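PDB 2PLW: ribosomal RNA methyltransferase, putative from Plasmodium falciparum, which probably transfers a methyl group from S-adenosylmethionine to a ribose 2'-hydroxyl of ribosomal RNA, the chain here being the FtsJ-like methyltransferase part of a longer protein. Local coordinates for residues Tyr8-Leu13 and Cys37-Glu42; His138-Tyr143 and Gly169-Val174. All blocks are in the same frame, centred on the assembly; numbering follows the deposited sequence.

Contact 1. Residues Tyr8-Leu13 and Cys37-Glu42; sequences YKLIEL and CQVILE. With SO4 (sulfate ion), chain B.
Tyr8 OH gives a hydrogen bond of 2.8 Å to O1 of a sulfate ion, probably a remnant of the crystallisation liquor; this oxygen lies off the edge of the phenol ring, near its plane. The backbone N of Tyr2 holds the same ion, and the Tyr2 ring meets that of Tyr8 edge to face. Away from the sulfate, the two segments meet through aliphatic side chains. Val39 is the shared element: its CG1 lies 3.9 Å from Leu10 CD2, and equally 3.9 Å from Ile11 CG1, while its CG2 borders CG1 and CD1 of Ile11. The valine thus spends one methyl on both partners and the other on Ile11. Leu10, with CG trans to its own N (chi1 -174°), sends CD2 across to Ile40 CG1 at 3.8 Å, touching that branch obliquely. The axes of the two segments approach to 9.5 Å and cross at -42°, pointing broadly the same way. Leu10 also rests on Trp36, an S-adenosylmethionine-binding residue, which puts the contact one layer behind the cofactor site. Helix 7-17 packs here against helix 35-43, which in turn leans through Ile40 on Ile26 of strand 24-29 and Ile51 of strand 49-55.

Contact 2. Residues His138-Tyr143 and Gly169-Val174; sequences HFMEQY and GMFQLV
Met140 meets Phe171 in a Met-aromatic contact made at the edge of the ring. The sulfur SD of Met140 stands 5.2 Å from the ring centroid of Phe171 and 77° off the normal. Both SD and CE touch the rim, SD at CZ and CE at CE2 and CZ, with Met140 CE 3.8 Å from Phe171 CE2 and in the plane of the ring. The two side chains come from opposite directions. A chain that leaves with CG trans to the backbone N (chi1 169°) and then bends at both later torsions lets SD and CE lie together along the CE2-CZ side of the phenyl group.

Van der Waals packing makes up the rest. Glu141 and Met170 cross at about a right angle, and Glu141 OE2 approaches Met170 SD closely, to 3.3 Å; Glu141 CG is beside the same sulfur at 3.5 Å. OE2 also has a long, weak ion pair with Arg199. Met140 CE lies 4.3 Å from Met170 SD.

Phe171 stacks edge to face with Phe196. The C-terminal end of helix 122-143 thus packs on the loop-to-strand entry of edge strand 171-176. The strand order 3-2-1-4-5-7-6, with antiparallel 188-196 between 148-155 and 171-176, is that of the Rossmann-like fold of class I methyltransferases.

In the fold
From the N terminus, helix 7-17 is followed by strand 24-29 and then helix 35-43, and contact 1 closes this first loop of 23 intervening residues. The chain next lays down strands 49-55, 66-69 and 107-112 before helix 122-143, whose last turns open contact 2. That contact closes after strand 148-155 and helix 160-168, where strand 171-176 forms one margin of the seven-stranded sheet. The two closures follow in series, neither nested nor crossed, and their centres lie 22 Å apart on opposite sides of the chain's centre. Contact 1 joins two helices near the cofactor; contact 2 ties a helix to an outermost strand, so the two lie in separate parts of one fold.

Contact 1. Residues Tyr8-Leu13 and Cys37-Glu42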
ATOM      1  N   TYR A   8      -8.927   1.944  11.967  1.00 17.00           N
ATOM      2  CA  TYR A   8      -9.027   0.723  12.768  1.00 17.67           C
ATOM      3  C   TYR A   8      -8.644  -0.546  12.012  1.00 17.47           C
ATOM      4  O   TYR A   8      -8.235  -1.515  12.635  1.00 17.97           O
ATOM      5  CB  TYR A   8     -10.410   0.616  13.424  1.00 18.52           C
ATOM      6  CG  TYR A   8     -10.562   1.739  14.435  1.00 18.84           C
ATOM      7  CD1 TYR A   8      -9.915   1.674  15.661  1.00 20.81           C
ATOM      8  CD2 TYR A   8     -11.313   2.882  14.134  1.00 20.17           C
ATOM      9  CE1 TYR A   8     -10.017   2.707  16.596  1.00 21.15           C
ATOM     10  CE2 TYR A   8     -11.408   3.931  15.040  1.00 19.35           C
ATOM     11  CZ  TYR A   8     -10.759   3.834  16.274  1.00 20.95           C
ATOM     12  OH  TYR A   8     -10.857   4.846  17.208  1.00 22.63           O
ATOM     13  N   LYS A   9      -8.762  -0.521  10.682  1.00 17.41           N
ATOM     14  CA  LYS A   9      -8.257  -1.625   9.849  1.00 17.68           C
ATOM     15  C   LYS A   9      -6.735  -1.699   9.903  1.00 16.81           C
ATOM     16  O   LYS A   9      -6.178  -2.773   9.920  1.00 16.76           O
ATOM     17  CB  LYS A   9      -8.722  -1.461   8.396  1.00 17.88           C
ATOM     18  CG  LYS A   9     -10.235  -1.624   8.273  1.00 22.05           C
ATOM     19  CD  LYS A   9     -10.722  -1.737   6.830  1.00 25.99           C
ATOM     20  CE  LYS A   9     -10.705  -0.399   6.143  1.00 28.20           C
ATOM     21  NZ  LYS A   9     -11.780  -0.250   5.110  1.00 27.69           N
ATOM     22  N   LEU A  10      -6.055  -0.551   9.880  1.00 16.40           N
ATOM     23  CA  LEU A  10      -4.589  -0.587   9.968  1.00 16.21           C
ATOM     24  C   LEU A  10      -4.126  -0.995  11.358  1.00 16.02           C
ATOM     25  O   LEU A  10      -3.189  -1.783  11.514  1.00 15.18           O
ATOM     26  CB  LEU A  10      -3.955   0.729   9.513  1.00 16.07           C
ATOM     27  CG  LEU A  10      -2.413   0.659   9.468  1.00 14.65           C
ATOM     28  CD1 LEU A  10      -1.888  -0.445   8.509  1.00 17.57           C
ATOM     29  CD2 LEU A  10      -1.877   2.001   9.038  1.00 16.55           C
ATOM     30  N   ILE A  11      -4.810  -0.477  12.379  1.00 17.04           N
ATOM     31  CA  ILE A  11      -4.530  -0.902  13.763  1.00 17.57           C
ATOM     32  C   ILE A  11      -4.636  -2.441  13.905  1.00 18.46           C
ATOM     33  O   ILE A  11      -3.773  -3.080  14.494  1.00 18.71           O
ATOM     34  CB  ILE A  11      -5.462  -0.155  14.752  1.00 17.66           C
ATOM     35  CG1 ILE A  11      -5.093   1.327  14.793  1.00 17.31           C
ATOM     36  CG2 ILE A  11      -5.399  -0.784  16.151  1.00 17.36           C
ATOM     37  CD1 ILE A  11      -6.216   2.245  15.270  1.00 19.49           C
ATOM     38  N   GLU A  12      -5.687  -3.034  13.343  1.00 18.67           N
ATOM     39  CA  GLU A  12      -5.875  -4.476  13.362  1.00 20.53           C
ATOM     40  C   GLU A  12      -4.724  -5.183  12.634  1.00 19.58           C
ATOM     41  O   GLU A  12      -4.157  -6.145  13.139  1.00 19.31           O
ATOM     42  CB  GLU A  12      -7.229  -4.816  12.727  1.00 20.33           C
ATOM     43  CG  GLU A  12      -7.511  -6.289  12.530  1.00 23.88           C
ATOM     44  CD  GLU A  12      -8.831  -6.558  11.803  1.00 26.08           C
ATOM     45  OE1 GLU A  12      -9.636  -5.607  11.608  1.00 29.17           O
ATOM     46  OE2 GLU A  12      -9.047  -7.748  11.427  1.00 31.99           O
ATOM     47  N   LEU A  13      -4.387  -4.681  11.442  1.00 18.51           N
ATOM     48  CA  LEU A  13      -3.318  -5.263  10.644  1.00 17.97           C
ATOM     49  C   LEU A  13      -1.984  -5.249  11.389  1.00 17.87           C
ATOM     50  O   LEU A  13      -1.287  -6.265  11.435  1.00 18.45           O
ATOM     51  CB  LEU A  13      -3.182  -4.528   9.310  1.00 17.59           C
ATOM     52  CG  LEU A  13      -4.224  -4.894   8.247  1.00 14.69           C
ATOM     53  CD1 LEU A  13      -4.171  -3.851   7.136  1.00 16.06           C
ATOM     54  CD2 LEU A  13      -3.966  -6.296   7.708  1.00 16.73           C
ATOM     55  N   CYS A  37      -2.169   7.269   7.700  1.00 15.13           N
ATOM     56  CA  CYS A  37      -1.013   8.121   7.962  1.00 15.66           C
ATOM     57  C   CYS A  37      -0.995   8.506   9.455  1.00 15.77           C
ATOM     58  O   CYS A  37       0.053   8.489  10.085  1.00 15.07           O
ATOM     59  CB  CYS A  37      -1.025   9.356   7.081  1.00 16.30           C
ATOM     60  SG  CYS A  37      -0.400   9.002   5.397  1.00 20.12           S
ATOM     61  N   GLN A  38      -2.160   8.840   9.994  1.00 16.08           N
ATOM     62  CA  GLN A  38      -2.260   9.145  11.429  1.00 16.73           C
ATOM     63  C   GLN A  38      -1.896   7.966  12.305  1.00 16.70           C
ATOM     64  O   GLN A  38      -1.195   8.140  13.296  1.00 17.78           O
ATOM     65  CB  GLN A  38      -3.675   9.589  11.785  1.00 16.55           C
ATOM     66  CG  GLN A  38      -4.049  10.878  11.145  1.00 16.65           C
ATOM     67  CD  GLN A  38      -5.462  11.219  11.463  1.00 16.20           C
ATOM     68  OE1 GLN A  38      -6.383  10.589  10.952  1.00 16.86           O
ATOM     69  NE2 GLN A  38      -5.655  12.236  12.300  1.00 19.73           N
ATOM     70  N   VAL A  39      -2.360   6.764  11.951  1.00 17.23           N
ATOM     71  CA  VAL A  39      -2.032   5.554  12.726  1.00 16.96           C
ATOM     72  C   VAL A  39      -0.526   5.287  12.674  1.00 16.87           C
ATOM     73  O   VAL A  39       0.107   4.967  13.686  1.00 17.38           O
ATOM     74  CB  VAL A  39      -2.793   4.308  12.180  1.00 16.97           C
ATOM     75  CG1 VAL A  39      -2.211   3.021  12.742  1.00 16.97           C
ATOM     76  CG2 VAL A  39      -4.289   4.416  12.486  1.00 16.61           C
ATOM     77  N   ILE A  40       0.049   5.428  11.479  1.00 15.59           N
ATOM     78  CA  ILE A  40       1.482   5.241  11.302  1.00 15.77           C
ATOM     79  C   ILE A  40       2.275   6.211  12.175  1.00 17.15           C
ATOM     80  O   ILE A  40       3.259   5.809  12.810  1.00 18.30           O
ATOM     81  CB  ILE A  40       1.908   5.344   9.801  1.00 15.20           C
ATOM     82  CG1 ILE A  40       1.251   4.221   8.979  1.00 14.62           C
ATOM     83  CG2 ILE A  40       3.445   5.248   9.681  1.00 15.66           C
ATOM     84  CD1 ILE A  40       1.242   4.525   7.435  1.00 14.02           C
ATOM     85  N   LEU A  41       1.830   7.463  12.225  1.00 18.43           N
ATOM     86  CA  LEU A  41       2.436   8.456  13.130  1.00 19.67           C
ATOM     87  C   LEU A  41       2.371   8.026  14.599  1.00 20.84           C
ATOM     88  O   LEU A  41       3.382   8.068  15.284  1.00 19.66           O
ATOM     89  CB  LEU A  41       1.821   9.840  12.934  1.00 20.03           C
ATOM     90  CG  LEU A  41       2.226  10.675  11.731  1.00 20.71           C
ATOM     91  CD1 LEU A  41       1.262  11.837  11.596  1.00 21.94           C
ATOM     92  CD2 LEU A  41       3.664  11.218  11.856  1.00 22.59           C
ATOM     93  N   GLU A  42       1.201   7.590  15.057  1.00 22.12           N
ATOM     94  CA  GLU A  42       1.016   7.134  16.445  1.00 24.19           C
ATOM     95  C   GLU A  42       1.919   5.982  16.838  1.00 24.71           C
ATOM     96  O   GLU A  42       2.500   5.967  17.930  1.00 25.55           O
ATOM     97  CB  GLU A  42      -0.414   6.654  16.653  1.00 25.20           C
ATOM     98  CG  GLU A  42      -1.419   7.741  16.720  1.00 28.29           C
ATOM     99  CD  GLU A  42      -2.830   7.201  16.761  1.00 30.91           C
ATOM    100  OE1 GLU A  42      -3.043   5.986  16.476  1.00 32.47           O
ATOM    101  OE2 GLU A  42      -3.733   8.005  17.061  1.00 35.22           O
TER
HETATM  102  S   SO4 B 202     -11.506   8.357  16.806  1.00 32.93           S
HETATM  103  O1  SO4 B 202     -11.798   7.214  15.934  1.00 35.80           O
HETATM  104  O2  SO4 B 202     -11.840   7.957  18.172  1.00 35.74           O
HETATM  105  O3  SO4 B 202     -10.104   8.743  16.735  1.00 35.19           O
HETATM  106  O4  SO4 B 202     -12.276   9.503  16.367  1.00 36.82           O

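Contact 2. Residues His138-Tyr143 and Gly169-Val174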
ATOM      1  N   HIS A 138       3.133  -3.731  -9.512  1.00 12.16           N
ATOM      2  CA  HIS A 138       4.183  -3.360 -10.453  1.00 13.43           C
ATOM      3  C   HIS A 138       4.985  -2.161  -9.956  1.00 13.21           C
ATOM      4  O   HIS A 138       6.204  -2.137 -10.077  1.00 13.44           O
ATOM      5  CB  HIS A 138       3.550  -3.054 -11.806  1.00 13.41           C
ATOM      6  CG  HIS A 138       4.553  -2.754 -12.869  1.00 16.45           C
ATOM      7  ND1 HIS A 138       5.256  -3.740 -13.529  1.00 21.47           N
ATOM      8  CD2 HIS A 138       4.989  -1.574 -13.368  1.00 16.20           C
ATOM      9  CE1 HIS A 138       6.080  -3.178 -14.396  1.00 20.72           C
ATOM     10  NE2 HIS A 138       5.939  -1.867 -14.317  1.00 19.05           N
ATOM     11  N   PHE A 139       4.283  -1.162  -9.416  1.00 12.50           N
ATOM     12  CA  PHE A 139       4.917   0.016  -8.857  1.00 12.53           C
ATOM     13  C   PHE A 139       5.727  -0.380  -7.595  1.00 12.90           C
ATOM     14  O   PHE A 139       6.897   0.013  -7.412  1.00 12.12           O
ATOM     15  CB  PHE A 139       3.840   1.061  -8.565  1.00 14.04           C
ATOM     16  CG  PHE A 139       4.285   2.141  -7.640  1.00 13.10           C
ATOM     17  CD1 PHE A 139       4.998   3.219  -8.120  1.00 15.19           C
ATOM     18  CD2 PHE A 139       4.044   2.039  -6.272  1.00 15.96           C
ATOM     19  CE1 PHE A 139       5.421   4.221  -7.273  1.00 15.79           C
ATOM     20  CE2 PHE A 139       4.471   3.043  -5.396  1.00 20.21           C
ATOM     21  CZ  PHE A 139       5.157   4.132  -5.900  1.00 17.87           C
ATOM     22  N   MET A 140       5.114  -1.200  -6.746  1.00 13.66           N
ATOM     23  CA  MET A 140       5.757  -1.690  -5.501  1.00 14.01           C
ATOM     24  C   MET A 140       7.119  -2.343  -5.774  1.00 14.69           C
ATOM     25  O   MET A 140       8.127  -2.054  -5.099  1.00 13.79           O
ATOM     26  CB  MET A 140       4.792  -2.663  -4.766  1.00 14.48           C
ATOM     27  CG  MET A 140       5.465  -3.453  -3.568  1.00 15.10           C
ATOM     28  SD  MET A 140       6.463  -4.803  -4.002  1.00 18.77           S
ATOM     29  CE  MET A 140       5.284  -5.915  -4.758  1.00 17.67           C
ATOM     30  N   GLU A 141       7.158  -3.212  -6.777  1.00 14.87           N
ATOM     31  CA  GLU A 141       8.379  -3.913  -7.125  1.00 16.03           C
ATOM     32  C   GLU A 141       9.552  -2.988  -7.400  1.00 15.41           C
ATOM     33  O   GLU A 141      10.711  -3.361  -7.171  1.00 16.14           O
ATOM     34  CB  GLU A 141       8.152  -4.735  -8.379  1.00 16.63           C
ATOM     35  CG  GLU A 141       7.627  -6.125  -8.187  1.00 23.65           C
ATOM     36  CD  GLU A 141       8.032  -6.973  -9.371  1.00 29.17           C
ATOM     37  OE1 GLU A 141       7.578  -6.649 -10.485  1.00 29.46           O
ATOM     38  OE2 GLU A 141       8.856  -7.911  -9.202  1.00 32.60           O
ATOM     39  N   GLN A 142       9.257  -1.799  -7.933  1.00 13.21           N
ATOM     40  CA  GLN A 142      10.304  -0.823  -8.249  1.00 13.14           C
ATOM     41  C   GLN A 142      10.867  -0.181  -7.012  1.00 13.37           C
ATOM     42  O   GLN A 142      12.059   0.114  -6.977  1.00 14.43           O
ATOM     43  CB  GLN A 142       9.749   0.267  -9.179  1.00 12.54           C
ATOM     44  CG  GLN A 142       9.227  -0.290 -10.525  1.00 12.52           C
ATOM     45  CD  GLN A 142       8.413   0.743 -11.296  1.00 12.16           C
ATOM     46  OE1 GLN A 142       8.842   1.878 -11.477  1.00 13.29           O
ATOM     47  NE2 GLN A 142       7.211   0.361 -11.703  1.00 12.93           N
ATOM     48  N   TYR A 143      10.018   0.005  -5.995  1.00 11.79           N
ATOM     49  CA  TYR A 143      10.364   0.873  -4.845  1.00 12.11           C
ATOM     50  C   TYR A 143      10.592   0.150  -3.525  1.00 12.42           C
ATOM     51  O   TYR A 143      11.131   0.745  -2.608  1.00 13.50           O
ATOM     52  CB  TYR A 143       9.327   2.004  -4.667  1.00 12.48           C
ATOM     53  CG  TYR A 143       9.488   3.029  -5.775  1.00 12.09           C
ATOM     54  CD1 TYR A 143      10.473   3.999  -5.685  1.00 13.70           C
ATOM     55  CD2 TYR A 143       8.679   2.982  -6.909  1.00 11.44           C
ATOM     56  CE1 TYR A 143      10.674   4.930  -6.723  1.00 14.38           C
ATOM     57  CE2 TYR A 143       8.870   3.920  -7.976  1.00 13.18           C
ATOM     58  CZ  TYR A 143       9.864   4.875  -7.850  1.00 13.68           C
ATOM     59  OH  TYR A 143      10.104   5.815  -8.854  1.00 16.17           O
ATOM     60  N   GLY A 169       6.074 -15.381  -5.417  1.00 18.96           N
ATOM     61  CA  GLY A 169       7.255 -15.402  -6.244  1.00 20.27           C
ATOM     62  C   GLY A 169       8.240 -14.289  -5.945  1.00 21.75           C
ATOM     63  O   GLY A 169       9.344 -14.288  -6.478  1.00 23.59           O
ATOM     64  N   MET A 170       7.872 -13.337  -5.093  1.00 20.27           N
ATOM     65  CA  MET A 170       8.815 -12.284  -4.776  1.00 20.83           C
ATOM     66  C   MET A 170       9.004 -11.983  -3.287  1.00 18.31           C
ATOM     67  O   MET A 170       9.881 -11.199  -2.931  1.00 17.97           O
ATOM     68  CB  MET A 170       8.557 -11.028  -5.616  1.00 20.65           C
ATOM     69  CG  MET A 170       7.266 -10.342  -5.406  1.00 23.79           C
ATOM     70  SD  MET A 170       6.951  -9.260  -6.847  1.00 27.97           S
ATOM     71  CE  MET A 170       5.559 -10.073  -7.586  1.00 28.61           C
ATOM     72  N   PHE A 171       8.166 -12.587  -2.450  1.00 16.11           N
ATOM     73  CA  PHE A 171       8.251 -12.450  -0.999  1.00 15.50           C
ATOM     74  C   PHE A 171       8.447 -13.805  -0.340  1.00 15.78           C
ATOM     75  O   PHE A 171       7.939 -14.825  -0.816  1.00 16.76           O
ATOM     76  CB  PHE A 171       6.969 -11.838  -0.432  1.00 14.20           C
ATOM     77  CG  PHE A 171       6.788 -10.402  -0.767  1.00 14.16           C
ATOM     78  CD1 PHE A 171       7.242  -9.405   0.095  1.00 11.15           C
ATOM     79  CD2 PHE A 171       6.172 -10.033  -1.976  1.00 13.48           C
ATOM     80  CE1 PHE A 171       7.075  -8.074  -0.219  1.00 13.08           C
ATOM     81  CE2 PHE A 171       5.994  -8.690  -2.310  1.00 14.36           C
ATOM     82  CZ  PHE A 171       6.449  -7.691  -1.424  1.00 11.95           C
ATOM     83  N   GLN A 172       9.126 -13.801   0.800  1.00 15.88           N
ATOM     84  CA  GLN A 172       9.265 -15.043   1.532  1.00 16.71           C
ATOM     85  C   GLN A 172       7.915 -15.645   1.890  1.00 17.19           C
ATOM     86  O   GLN A 172       7.726 -16.853   1.710  1.00 18.07           O
ATOM     87  CB  GLN A 172      10.089 -14.834   2.783  1.00 15.44           C
ATOM     88  CG  GLN A 172      10.357 -16.152   3.507  1.00 16.78           C
ATOM     89  CD  GLN A 172      10.864 -15.898   4.886  1.00 16.12           C
ATOM     90  OE1 GLN A 172      11.241 -14.783   5.204  1.00 16.68           O
ATOM     91  NE2 GLN A 172      10.831 -16.925   5.751  1.00 16.53           N
ATOM     92  N   LEU A 173       6.994 -14.821   2.407  1.00 17.58           N
ATOM     93  CA  LEU A 173       5.667 -15.308   2.818  1.00 19.40           C
ATOM     94  C   LEU A 173       4.568 -14.356   2.388  1.00 18.30           C
ATOM     95  O   LEU A 173       4.741 -13.142   2.432  1.00 18.09           O
ATOM     96  CB  LEU A 173       5.531 -15.510   4.335  1.00 19.31           C
ATOM     97  CG  LEU A 173       6.569 -15.817   5.421  1.00 24.46           C
ATOM     98  CD1 LEU A 173       7.046 -14.534   6.067  1.00 25.97           C
ATOM     99  CD2 LEU A 173       5.905 -16.697   6.492  1.00 23.16           C
ATOM    100  N   VAL A 174       3.412 -14.915   2.046  1.00 17.04           N
ATOM    101  CA  VAL A 174       2.244 -14.120   1.703  1.00 18.33           C
ATOM    102  C   VAL A 174       1.011 -14.717   2.354  1.00 19.41           C
ATOM    103  O   VAL A 174       0.750 -15.917   2.196  1.00 19.96           O
ATOM    104  CB  VAL A 174       2.017 -14.052   0.164  1.00 17.74           C
ATOM    105  CG1 VAL A 174       0.795 -13.193  -0.145  1.00 19.74           C
ATOM    106  CG2 VAL A 174       3.253 -13.469  -0.540  1.00 18.14           C
TER